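Long-range contacts in phosphoribosylaminoimidazole-succinocarboxamide synthase (Saccharomyces cerevisiae, PDB 2CNQ), which catalyses the ATP-dependent joining of CAIR and L-aspartate to give SAICAR in de novo purine biosynthesis: residues 59-64 with 296-300; 64-68 with 231-236; 149-153 with 249-255. All blocks are in the same frame, centred on the assembly; numbering follows the deposited sequence. Where two conformers were deposited one is given.

Contacts 1 and 2 are neighbours on helix 53-67 and share Trp-64; their centres lie about 9 Å apart, and Ser-61 OG of the first approaches Val-235 N of the second in a probable hydrogen bond. This helix thus meets the C-terminal helix 282-300 in one contact and strand 228-245 of the mixed sheet in the other. Contact 3 joins two loops near the surface, its centre about 24 Å from that of contact 1 and 26 Å from that of contact 2. Along the chain, contact 1 encloses contact 3 and contact 2, while contacts 2 and 3 interleave. The C-terminal helix and the ADP-lining strand are held to the same helix, while contact 3 pins two surface loops together away from them.

Contact 1: residues 59-64 with 296-300; sequences KLSEFW and YETLT
The carbonyl oxygen of Tyr-296, whose ring packs on Leu-60, is gripped twice by Thr-300: by its hydroxyl, with Thr-300 OG1 to Tyr-296 O at 2.8 Å, and by its backbone N at 3.0 Å from the same oxygen. The two donors arrive from opposite faces of the carbonyl plane. Turning OG1 back into its own helix (chi1 66°) sets CG2 anti to the carbonyl carbon and aims this methyl at the facing helix. There it lies over one face of the Phe-63 ring, 4.0 Å from the centroid and 24° off the normal, a CH-pi contact. Thr-300 CG2 also touches Leu-60 CD1, at 3.6 Å. Trimming Phe-63 to an alanine would probably leave that methyl without its ring face and open a gap beside the indole of Trp-64, over which Phe-63 CD1 lies. Leu-60 CB meets the edge of the Tyr-296 ring, in its plane, at CD2 (3.9 Å). Deeper in, Leu-299 CD2 comes to the indole edge at Trp-64 CZ2, 4.0 Å away. Lys-59 offers just its CB to the Tyr-296 ring; the bent chain carries NZ away to a salt bridge with Asp-104. Leu-299 O is hydrogen-bonded to Tyr-205 OH, and Glu-62, which does not touch segment 296-300, belongs to a pocket seen with AMP or AMZ. The segment axes run nearly parallel, 14° apart in direction. With Thr-300 OG1 bonded to Tyr-296 O and Ser-302 N, cohesion between helices 53-67 and 282-300 here rests on apolar and CH-pi packing.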
loop_
_atom_site.group_PDB
_atom_site.type_symbol
_atom_site.label_atom_id
_atom_site.label_comp_id
_atom_site.label_asym_id
_atom_site.label_seq_id
_atom_site.Cartn_x
_atom_site.Cartn_y
_atom_site.Cartn_z
ATOM N N LYS A 59 2.040 8.987 -6.542
ATOM C CA LYS A 59 3.133 8.959 -7.469
ATOM C C LYS A 59 3.909 7.673 -7.390
ATOM O O LYS A 59 4.326 7.134 -8.379
ATOM C CB LYS A 59 4.045 10.135 -7.168
ATOM C CG LYS A 59 3.390 11.491 -7.352
ATOM C CD LYS A 59 2.850 11.788 -8.751
ATOM C CE LYS A 59 2.053 13.104 -8.713
ATOM N NZ LYS A 59 1.772 13.646 -10.074
ATOM N N LEU A 60 4.105 7.179 -6.201
ATOM C CA LEU A 60 4.844 5.951 -6.049
ATOM C C LEU A 60 4.046 4.801 -6.622
ATOM O O LEU A 60 4.578 3.953 -7.282
ATOM C CB LEU A 60 5.214 5.745 -4.614
ATOM C CG LEU A 60 6.157 4.597 -4.344
ATOM C CD1 LEU A 60 7.358 4.580 -5.242
ATOM C CD2 LEU A 60 6.580 4.676 -2.920
ATOM N N SER A 61 2.759 4.804 -6.363
ATOM C CA SER A 61 1.938 3.801 -6.991
ATOM C C SER A 61 2.078 3.852 -8.470
ATOM O O SER A 61 2.200 2.831 -9.110
ATOM C CB SER A 61 0.488 4.009 -6.649
ATOM O OG SER A 61 0.208 3.711 -5.310
ATOM N N GLU A 62 2.003 5.041 -9.033
ATOM C CA GLU A 62 2.128 5.162 -10.464
ATOM C C GLU A 62 3.420 4.620 -10.959
ATOM O O GLU A 62 3.480 3.970 -11.984
ATOM C CB GLU A 62 1.958 6.599 -10.891
ATOM C CG GLU A 62 0.546 7.105 -10.705
ATOM C CD GLU A 62 0.442 8.475 -11.167
ATOM O OE1 GLU A 62 0.131 8.663 -12.359
ATOM O OE2 GLU A 62 0.750 9.357 -10.381
ATOM N N PHE A 63 4.487 4.872 -10.219
ATOM C CA PHE A 63 5.772 4.345 -10.593
ATOM C C PHE A 63 5.716 2.844 -10.700
ATOM O O PHE A 63 6.182 2.250 -11.649
ATOM C CB PHE A 63 6.813 4.757 -9.581
ATOM C CG PHE A 63 8.087 4.037 -9.755
ATOM C CD1 PHE A 63 8.331 2.897 -9.042
ATOM C CD2 PHE A 63 9.023 4.458 -10.670
ATOM C CE1 PHE A 63 9.479 2.182 -9.236
ATOM C CE2 PHE A 63 10.165 3.752 -10.857
ATOM C CZ PHE A 63 10.375 2.597 -10.153
ATOM N N TRP A 64 5.138 2.211 -9.686
ATOM C CA TRP A 64 5.095 0.774 -9.690
ATOM C C TRP A 64 4.132 0.238 -10.695
ATOM O O TRP A 64 4.386 -0.808 -11.274
ATOM C CB TRP A 64 4.777 0.250 -8.332
ATOM C CG TRP A 64 5.823 0.478 -7.339
ATOM C CD1 TRP A 64 5.715 1.260 -6.265
ATOM C CD2 TRP A 64 7.120 -0.115 -7.277
ATOM N NE1 TRP A 64 6.867 1.221 -5.526
ATOM C CE2 TRP A 64 7.728 0.349 -6.120
ATOM C CE3 TRP A 64 7.816 -0.994 -8.091
ATOM C CZ2 TRP A 64 8.969 -0.083 -5.710
ATOM C CZ3 TRP A 64 9.056 -1.403 -7.685
ATOM C CH2 TRP A 64 9.626 -0.947 -6.527
ATOM N N TYR A 296 10.572 6.841 -1.367
ATOM C CA TYR A 296 10.157 7.236 -2.682
ATOM C C TYR A 296 11.332 7.531 -3.548
ATOM O O TYR A 296 11.411 7.081 -4.665
ATOM C CB TYR A 296 9.250 8.454 -2.579
ATOM C CG TYR A 296 8.937 9.039 -3.897
ATOM C CD1 TYR A 296 9.738 10.019 -4.452
ATOM C CD2 TYR A 296 7.872 8.591 -4.634
ATOM C CE1 TYR A 296 9.469 10.524 -5.692
ATOM C CE2 TYR A 296 7.609 9.086 -5.867
ATOM C CZ TYR A 296 8.413 10.046 -6.388
ATOM O OH TYR A 296 8.128 10.521 -7.636
ATOM N N GLU A 297 12.228 8.339 -3.075
ATOM C CA GLU A 297 13.354 8.745 -3.905
ATOM C C GLU A 297 14.220 7.575 -4.233
ATOM O O GLU A 297 14.666 7.447 -5.354
ATOM C CB GLU A 297 14.138 9.825 -3.193
ATOM C CG GLU A 297 13.365 11.101 -3.122
ATOM C CD GLU A 297 14.157 12.279 -2.654
ATOM O OE1 GLU A 297 13.840 13.390 -3.075
ATOM O OE2 GLU A 297 15.080 12.096 -1.852
ATOM N N THR A 298 14.483 6.712 -3.277
ATOM C CA THR A 298 15.367 5.618 -3.535
ATOM C C THR A 298 14.738 4.637 -4.477
ATOM O O THR A 298 15.362 4.149 -5.396
ATOM C CB THR A 298 15.776 4.964 -2.283
ATOM O OG1 THR A 298 16.398 5.953 -1.481
ATOM C CG2 THR A 298 16.788 3.891 -2.494
ATOM N N LEU A 299 13.480 4.332 -4.252
ATOM C CA LEU A 299 12.822 3.360 -5.078
ATOM C C LEU A 299 12.658 3.838 -6.478
ATOM O O LEU A 299 12.788 3.059 -7.386
ATOM C CB LEU A 299 11.467 3.030 -4.489
ATOM C CG LEU A 299 11.568 2.247 -3.203
ATOM C CD1 LEU A 299 10.233 2.226 -2.528
ATOM C CD2 LEU A 299 12.117 0.859 -3.448
ATOM N N THR A 300 12.286 5.089 -6.661
ATOM C CA THR A 300 12.004 5.589 -7.987
ATOM C C THR A 300 13.221 6.090 -8.666
ATOM O O THR A 300 13.221 6.211 -9.865
ATOM C CB THR A 300 10.991 6.700 -7.980
ATOM O OG1 THR A 300 11.514 7.845 -7.315
ATOM C CG2 THR A 300 9.692 6.296 -7.365
#

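Contact 2: residues 64-68 with 231-236; sequences WFKFL and LVDEVL. With ADP (adenosine-5'-diphosphate), chain B.
Face contacts dominate between Trp-64, Phe-65 and the segment 231-236. Leu-236 CB sits over the five-membered ring of Trp-64, 3.3 Å from its centroid, which is tight packing, and Leu-236 CD1 continues across the same indole. Val-235 CG2 lies over the Phe-65 ring in a second CH-pi contact, 29° off the normal. With CG1 anti to the backbone N (chi1 -178°), Val-235 divides its methyls: CG1 goes to Trp-64 CB at 3.5 Å, CG2 to Phe-65. Leu-68 CD1 and Phe-65 CE1 complete the apolar packing, both against Leu-231. Of polar contacts, Trp-64 NE1 gives a weak, bent hydrogen bond to Leu-236 O (2.9 Å, 120° at the hydrogen). Phe-65 turns its edge to the carbonyl of Asp-233, CZ lying 3.5 Å from Asp-233 O and near the ring plane. Beyond, the backbone faces the nucleotide: Asp-233 N makes a weak hydrogen bond to ADP N7 at 3.1 Å, and Val-232 CB touches the same atom. Asp-233 OD2 accepts from Glu-234 N and forms a salt bridge with Lys-217. Helix 53-67 thus packs behind strand 228-245 where it lines the adenine side of the ATP-binding site of this SAICAR synthetase.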
loop_
_atom_site.group_PDB
_atom_site.type_symbol
_atom_site.label_atom_id
_atom_site.label_comp_id
_atom_site.label_asym_id
_atom_site.label_seq_id
_atom_site.Cartn_x
_atom_site.Cartn_y
_atom_site.Cartn_z
ATOM N N TRP A 64 5.138 2.211 -9.686
ATOM C CA TRP A 64 5.095 0.774 -9.690
ATOM C C TRP A 64 4.132 0.238 -10.695
ATOM O O TRP A 64 4.386 -0.808 -11.274
ATOM C CB TRP A 64 4.777 0.250 -8.332
ATOM C CG TRP A 64 5.823 0.478 -7.339
ATOM C CD1 TRP A 64 5.715 1.260 -6.265
ATOM C CD2 TRP A 64 7.120 -0.115 -7.277
ATOM N NE1 TRP A 64 6.867 1.221 -5.526
ATOM C CE2 TRP A 64 7.728 0.349 -6.120
ATOM C CE3 TRP A 64 7.816 -0.994 -8.091
ATOM C CZ2 TRP A 64 8.969 -0.083 -5.710
ATOM C CZ3 TRP A 64 9.056 -1.403 -7.685
ATOM C CH2 TRP A 64 9.626 -0.947 -6.527
ATOM N N PHE A 65 3.008 0.896 -10.899
ATOM C CA PHE A 65 2.101 0.436 -11.924
ATOM C C PHE A 65 2.806 0.393 -13.250
ATOM O O PHE A 65 2.636 -0.530 -14.014
ATOM C CB PHE A 65 0.882 1.327 -12.014
ATOM C CG PHE A 65 -0.133 1.100 -10.950
ATOM C CD1 PHE A 65 -0.666 -0.149 -10.759
ATOM C CD2 PHE A 65 -0.619 2.141 -10.197
ATOM C CE1 PHE A 65 -1.634 -0.344 -9.819
ATOM C CE2 PHE A 65 -1.577 1.940 -9.254
ATOM C CZ PHE A 65 -2.064 0.694 -9.056
ATOM N N LYS A 66 3.609 1.408 -13.511
ATOM C CA LYS A 66 4.325 1.476 -14.741
ATOM C C LYS A 66 5.407 0.423 -14.773
ATOM O O LYS A 66 5.627 -0.203 -15.801
ATOM C CB LYS A 66 4.898 2.865 -14.873
ATOM C CG LYS A 66 5.672 3.071 -16.153
ATOM C CD LYS A 66 6.221 4.463 -16.281
ATOM C CE LYS A 66 5.143 5.530 -16.353
ATOM N NZ LYS A 66 4.165 5.348 -17.462
ATOM N N PHE A 67 6.115 0.238 -13.665
ATOM C CA PHE A 67 7.157 -0.755 -13.583
ATOM C C PHE A 67 6.626 -2.141 -13.854
ATOM O O PHE A 67 7.288 -2.976 -14.448
ATOM C CB PHE A 67 7.775 -0.687 -12.208
ATOM C CG PHE A 67 8.884 -1.631 -11.987
ATOM C CD1 PHE A 67 10.127 -1.413 -12.513
ATOM C CD2 PHE A 67 8.704 -2.736 -11.214
ATOM C CE1 PHE A 67 11.143 -2.313 -12.261
ATOM C CE2 PHE A 67 9.709 -3.616 -10.966
ATOM C CZ PHE A 67 10.916 -3.412 -11.487
ATOM N N LEU A 68 5.408 -2.375 -13.403
ATOM C CA LEU A 68 4.768 -3.666 -13.510
ATOM C C LEU A 68 3.800 -3.720 -14.651
ATOM O O LEU A 68 3.021 -4.641 -14.729
ATOM C CB LEU A 68 4.045 -3.963 -12.220
ATOM C CG LEU A 68 4.967 -4.094 -11.052
ATOM C CD1 LEU A 68 4.142 -4.278 -9.808
ATOM C CD2 LEU A 68 5.946 -5.219 -11.207
ATOM N N LEU A 231 -4.124 -5.384 -10.711
ATOM C CA LEU A 231 -3.495 -4.727 -9.602
ATOM C C LEU A 231 -4.227 -3.438 -9.363
ATOM O O LEU A 231 -4.361 -2.616 -10.246
ATOM C CB LEU A 231 -2.045 -4.486 -9.965
ATOM C CG LEU A 231 -1.180 -4.004 -8.823
ATOM C CD1 LEU A 231 -1.093 -4.988 -7.724
ATOM C CD2 LEU A 231 0.191 -3.718 -9.376
ATOM N N VAL A 232 -4.745 -3.291 -8.166
ATOM C CA VAL A 232 -5.565 -2.152 -7.833
ATOM C C VAL A 232 -4.960 -1.424 -6.655
ATOM O O VAL A 232 -3.833 -1.653 -6.267
ATOM C CB VAL A 232 -7.019 -2.555 -7.575
ATOM C CG1 VAL A 232 -7.560 -3.301 -8.766
ATOM C CG2 VAL A 232 -7.166 -3.364 -6.335
ATOM N N ASP A 233 -5.694 -0.483 -6.126
ATOM C CA ASP A 233 -5.310 0.196 -4.924
ATOM C C ASP A 233 -3.986 0.907 -5.103
ATOM O O ASP A 233 -3.796 1.558 -6.108
ATOM C CB ASP A 233 -5.363 -0.741 -3.733
ATOM C CG ASP A 233 -5.417 -0.025 -2.442
ATOM O OD1 ASP A 233 -6.458 0.589 -2.156
ATOM O OD2 ASP A 233 -4.418 -0.111 -1.702
ATOM N N GLU A 234 -3.169 0.854 -4.087
ATOM C CA GLU A 234 -1.852 1.387 -4.120
ATOM C C GLU A 234 -0.867 0.257 -4.177
ATOM O O GLU A 234 -1.147 -0.854 -3.793
ATOM C CB GLU A 234 -1.583 2.270 -2.921
ATOM C CG GLU A 234 -1.427 1.493 -1.645
ATOM C CD GLU A 234 -1.210 2.356 -0.456
ATOM O OE1 GLU A 234 -1.636 1.916 0.629
ATOM O OE2 GLU A 234 -0.617 3.428 -0.582
ATOM N N VAL A 235 0.305 0.590 -4.646
ATOM C CA VAL A 235 1.318 -0.409 -4.890
ATOM C C VAL A 235 2.614 0.068 -4.318
ATOM O O VAL A 235 3.101 1.112 -4.694
ATOM C CB VAL A 235 1.467 -0.671 -6.371
ATOM C CG1 VAL A 235 2.484 -1.749 -6.565
ATOM C CG2 VAL A 235 0.157 -1.036 -6.992
ATOM N N LEU A 236 3.149 -0.742 -3.432
ATOM C CA LEU A 236 4.505 -0.604 -2.929
ATOM C C LEU A 236 4.759 0.814 -2.506
ATOM O O LEU A 236 5.743 1.446 -2.853
ATOM C CB LEU A 236 5.497 -1.126 -3.933
ATOM C CG LEU A 236 5.532 -2.631 -3.935
ATOM C CD1 LEU A 236 6.079 -3.141 -5.236
ATOM C CD2 LEU A 236 6.356 -3.136 -2.777
HETATM P PB ADP B . -8.490 1.413 3.504
HETATM O O1B ADP B . -7.117 0.964 3.316
HETATM O O2B ADP B . -9.453 0.302 3.491
HETATM O O3B ADP B . -8.787 2.249 4.650
HETATM P PA ADP B . -8.009 3.327 1.443
HETATM O O1A ADP B . -6.716 2.751 1.067
HETATM O O2A ADP B . -8.044 4.597 2.151
HETATM O O3A ADP B . -8.872 2.272 2.224
HETATM O "O5'" ADP B . -8.918 3.511 0.176
HETATM C "C5'" ADP B . -8.913 2.677 -0.960
HETATM C "C4'" ADP B . -10.166 1.853 -0.974
HETATM O "O4'" ADP B . -10.481 1.637 -2.348
HETATM C "C3'" ADP B . -10.004 0.488 -0.381
HETATM O "O3'" ADP B . -11.248 0.003 0.060
HETATM C "C2'" ADP B . -9.589 -0.332 -1.573
HETATM O "O2'" ADP B . -9.789 -1.701 -1.410
HETATM C "C1'" ADP B . -10.468 0.249 -2.614
HETATM N N9 ADP B . -10.043 0.089 -3.972
HETATM C C8 ADP B . -8.791 0.148 -4.430
HETATM N N7 ADP B . -8.724 0.067 -5.733
HETATM C C5 ADP B . -10.000 -0.056 -6.131
HETATM C C6 ADP B . -10.638 -0.157 -7.390
HETATM N N6 ADP B . -9.944 -0.138 -8.510
HETATM N N1 ADP B . -11.951 -0.343 -7.436
HETATM C C2 ADP B . -12.649 -0.320 -6.305
HETATM N N3 ADP B . -12.176 -0.152 -5.079
HETATM C C4 ADP B . -10.852 -0.031 -5.010
#

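Contact 3: residues 149-153 with 249-255; sequences KESQE and YKVGESQ
Tyr-249 meets Ser-151 with the edge of its ring: the phenol OH gives a hydrogen bond to Ser-151 O at 2.6 Å, the oxygen lying in the ring plane while the donor stands 36° out of the carbonyl plane. The hydroxyl also receives a bond from a water that accepts from Glu-153 N. The Ser-151 side chain reaches across to the other loop, where OG, anti to the carbonyl carbon (chi1 -48°), donates to Glu-253 O at 2.7 Å. Ser-151 is the third residue of a type II beta turn from Lys-149 to Gln-152. The turn is braced by the Gln-152 side chain, whose OE1 accepts from Lys-149 N at 2.8 Å. The carbonyl of its second residue is turned to the loop 249-255, where Glu-150 O takes Gly-252 N in its plane, nearly straight, at 2.7 Å. The extended Glu-150 side chain lies alongside the facing backbone, CD 3.5 Å from Glu-253 C, and a water links Glu-150 OE2 to Gly-252 O, weakly at the latter. Val-251 CG1 rests on Gln-152 CA at 3.6 Å. In the loop 249-255, the Gln-255 amide folds back on Lys-250, its OE1 taking Lys-250 N and its NE2 giving to Lys-250 O. Trp-244 touches both Ser-151 and Gln-255.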
loop_
_atom_site.group_PDB
_atom_site.type_symbol
_atom_site.label_atom_id
_atom_site.label_comp_id
_atom_site.label_asym_id
_atom_site.label_seq_id
_atom_site.Cartn_x
_atom_site.Cartn_y
_atom_site.Cartn_z
ATOM N N LYS A 149 16.015 -15.741 11.895
ATOM C CA LYS A 149 16.187 -14.647 12.803
ATOM C C LYS A 149 15.353 -13.484 12.364
ATOM O O LYS A 149 14.912 -13.410 11.237
ATOM C CB LYS A 149 17.649 -14.308 12.893
ATOM C CG LYS A 149 18.498 -15.435 13.478
ATOM C CD LYS A 149 18.072 -15.835 14.876
ATOM C CE LYS A 149 19.014 -16.884 15.432
ATOM N NZ LYS A 149 18.645 -17.312 16.795
ATOM N N GLU A 150 15.115 -12.560 13.273
ATOM C CA GLU A 150 14.241 -11.458 12.950
ATOM C C GLU A 150 14.738 -10.738 11.754
ATOM O O GLU A 150 15.904 -10.447 11.653
ATOM C CB GLU A 150 14.120 -10.509 14.110
ATOM C CG GLU A 150 13.046 -9.504 13.865
ATOM C CD GLU A 150 12.988 -8.404 14.844
ATOM O OE1 GLU A 150 12.332 -7.413 14.510
ATOM O OE2 GLU A 150 13.570 -8.513 15.931
ATOM N N SER A 151 13.828 -10.466 10.844
ATOM C CA SER A 151 14.124 -9.765 9.625
ATOM C C SER A 151 14.810 -10.580 8.599
ATOM O O SER A 151 15.130 -10.045 7.574
ATOM C CB SER A 151 14.909 -8.477 9.839
ATOM O OG SER A 151 14.332 -7.711 10.858
ATOM N N GLN A 152 15.048 -11.855 8.860
ATOM C CA GLN A 152 15.720 -12.677 7.907
ATOM C C GLN A 152 14.850 -12.851 6.693
ATOM O O GLN A 152 13.624 -12.907 6.756
ATOM C CB GLN A 152 16.052 -14.002 8.518
ATOM C CG GLN A 152 16.889 -14.889 7.641
ATOM C CD GLN A 152 17.488 -16.027 8.395
ATOM O OE1 GLN A 152 17.546 -16.005 9.614
ATOM N NE2 GLN A 152 17.905 -17.048 7.677
ATOM N N GLU A 153 15.517 -13.011 5.577
ATOM C CA GLU A 153 14.869 -13.316 4.359
ATOM C C GLU A 153 14.313 -14.714 4.399
ATOM O O GLU A 153 15.000 -15.638 4.817
ATOM C CB GLU A 153 15.869 -13.182 3.219
ATOM C CG GLU A 153 15.270 -13.227 1.843
ATOM C CD GLU A 153 16.176 -12.645 0.773
ATOM O OE1 GLU A 153 15.647 -12.228 -0.273
ATOM O OE2 GLU A 153 17.402 -12.594 0.978
ATOM N N TYR A 249 20.777 -3.111 6.919
ATOM C CA TYR A 249 20.095 -4.318 7.262
ATOM C C TYR A 249 20.982 -5.230 8.079
ATOM O O TYR A 249 22.127 -5.458 7.764
ATOM C CB TYR A 249 19.706 -4.979 5.987
ATOM C CG TYR A 249 19.089 -6.313 6.142
ATOM C CD1 TYR A 249 17.826 -6.467 6.641
ATOM C CD2 TYR A 249 19.772 -7.440 5.737
ATOM C CE1 TYR A 249 17.272 -7.701 6.737
ATOM C CE2 TYR A 249 19.215 -8.675 5.808
ATOM C CZ TYR A 249 17.961 -8.808 6.312
ATOM O OH TYR A 249 17.433 -10.064 6.359
ATOM N N LYS A 250 20.403 -5.755 9.145
ATOM C CA LYS A 250 21.086 -6.675 9.995
ATOM C C LYS A 250 20.071 -7.615 10.529
ATOM O O LYS A 250 19.166 -7.220 11.218
ATOM C CB LYS A 250 21.755 -5.956 11.135
ATOM C CG LYS A 250 22.553 -6.917 11.984
ATOM C CD LYS A 250 23.350 -6.215 13.034
ATOM C CE LYS A 250 24.170 -7.206 13.823
ATOM N NZ LYS A 250 25.011 -6.517 14.814
ATOM N N VAL A 251 20.256 -8.880 10.253
ATOM C CA VAL A 251 19.326 -9.849 10.704
ATOM C C VAL A 251 19.450 -9.975 12.194
ATOM O O VAL A 251 20.494 -9.721 12.778
ATOM C CB VAL A 251 19.458 -11.250 10.109
ATOM C CG1 VAL A 251 18.979 -11.246 8.680
ATOM C CG2 VAL A 251 20.874 -11.831 10.297
ATOM N N GLY A 252 18.368 -10.397 12.802
ATOM C CA GLY A 252 18.341 -10.659 14.215
ATOM C C GLY A 252 17.876 -9.490 15.034
ATOM O O GLY A 252 17.969 -9.513 16.247
ATOM N N GLU A 253 17.386 -8.454 14.370
ATOM C CA GLU A 253 16.907 -7.288 15.064
ATOM C C GLU A 253 15.946 -6.600 14.143
ATOM O O GLU A 253 15.760 -6.999 13.006
ATOM C CB GLU A 253 18.047 -6.366 15.428
ATOM C CG GLU A 253 18.768 -5.872 14.218
ATOM C CD GLU A 253 20.022 -5.182 14.551
ATOM O OE1 GLU A 253 20.773 -5.689 15.403
ATOM O OE2 GLU A 253 20.285 -4.134 13.959
ATOM N N SER A 254 15.319 -5.554 14.644
ATOM C CA SER A 254 14.464 -4.759 13.809
ATOM C C SER A 254 15.281 -3.781 13.010
ATOM O O SER A 254 16.404 -3.473 13.329
ATOM C CB SER A 254 13.440 -4.044 14.648
ATOM O OG SER A 254 14.089 -3.150 15.509
ATOM N N GLN A 255 14.696 -3.337 11.927
ATOM C CA GLN A 255 15.360 -2.474 11.001
ATOM C C GLN A 255 14.849 -1.078 11.105
ATOM O O GLN A 255 13.733 -0.829 11.508
ATOM C CB GLN A 255 15.112 -2.975 9.589
ATOM C CG GLN A 255 15.441 -4.424 9.371
ATOM C CD GLN A 255 16.804 -4.791 9.846
ATOM O OE1 GLN A 255 17.778 -4.200 9.439
ATOM N NE2 GLN A 255 16.899 -5.754 10.706
HETATM O O HOH W 1 14.929 -10.422 17.279
HETATM O O HOH W 2 18.334 -12.366 5.471
#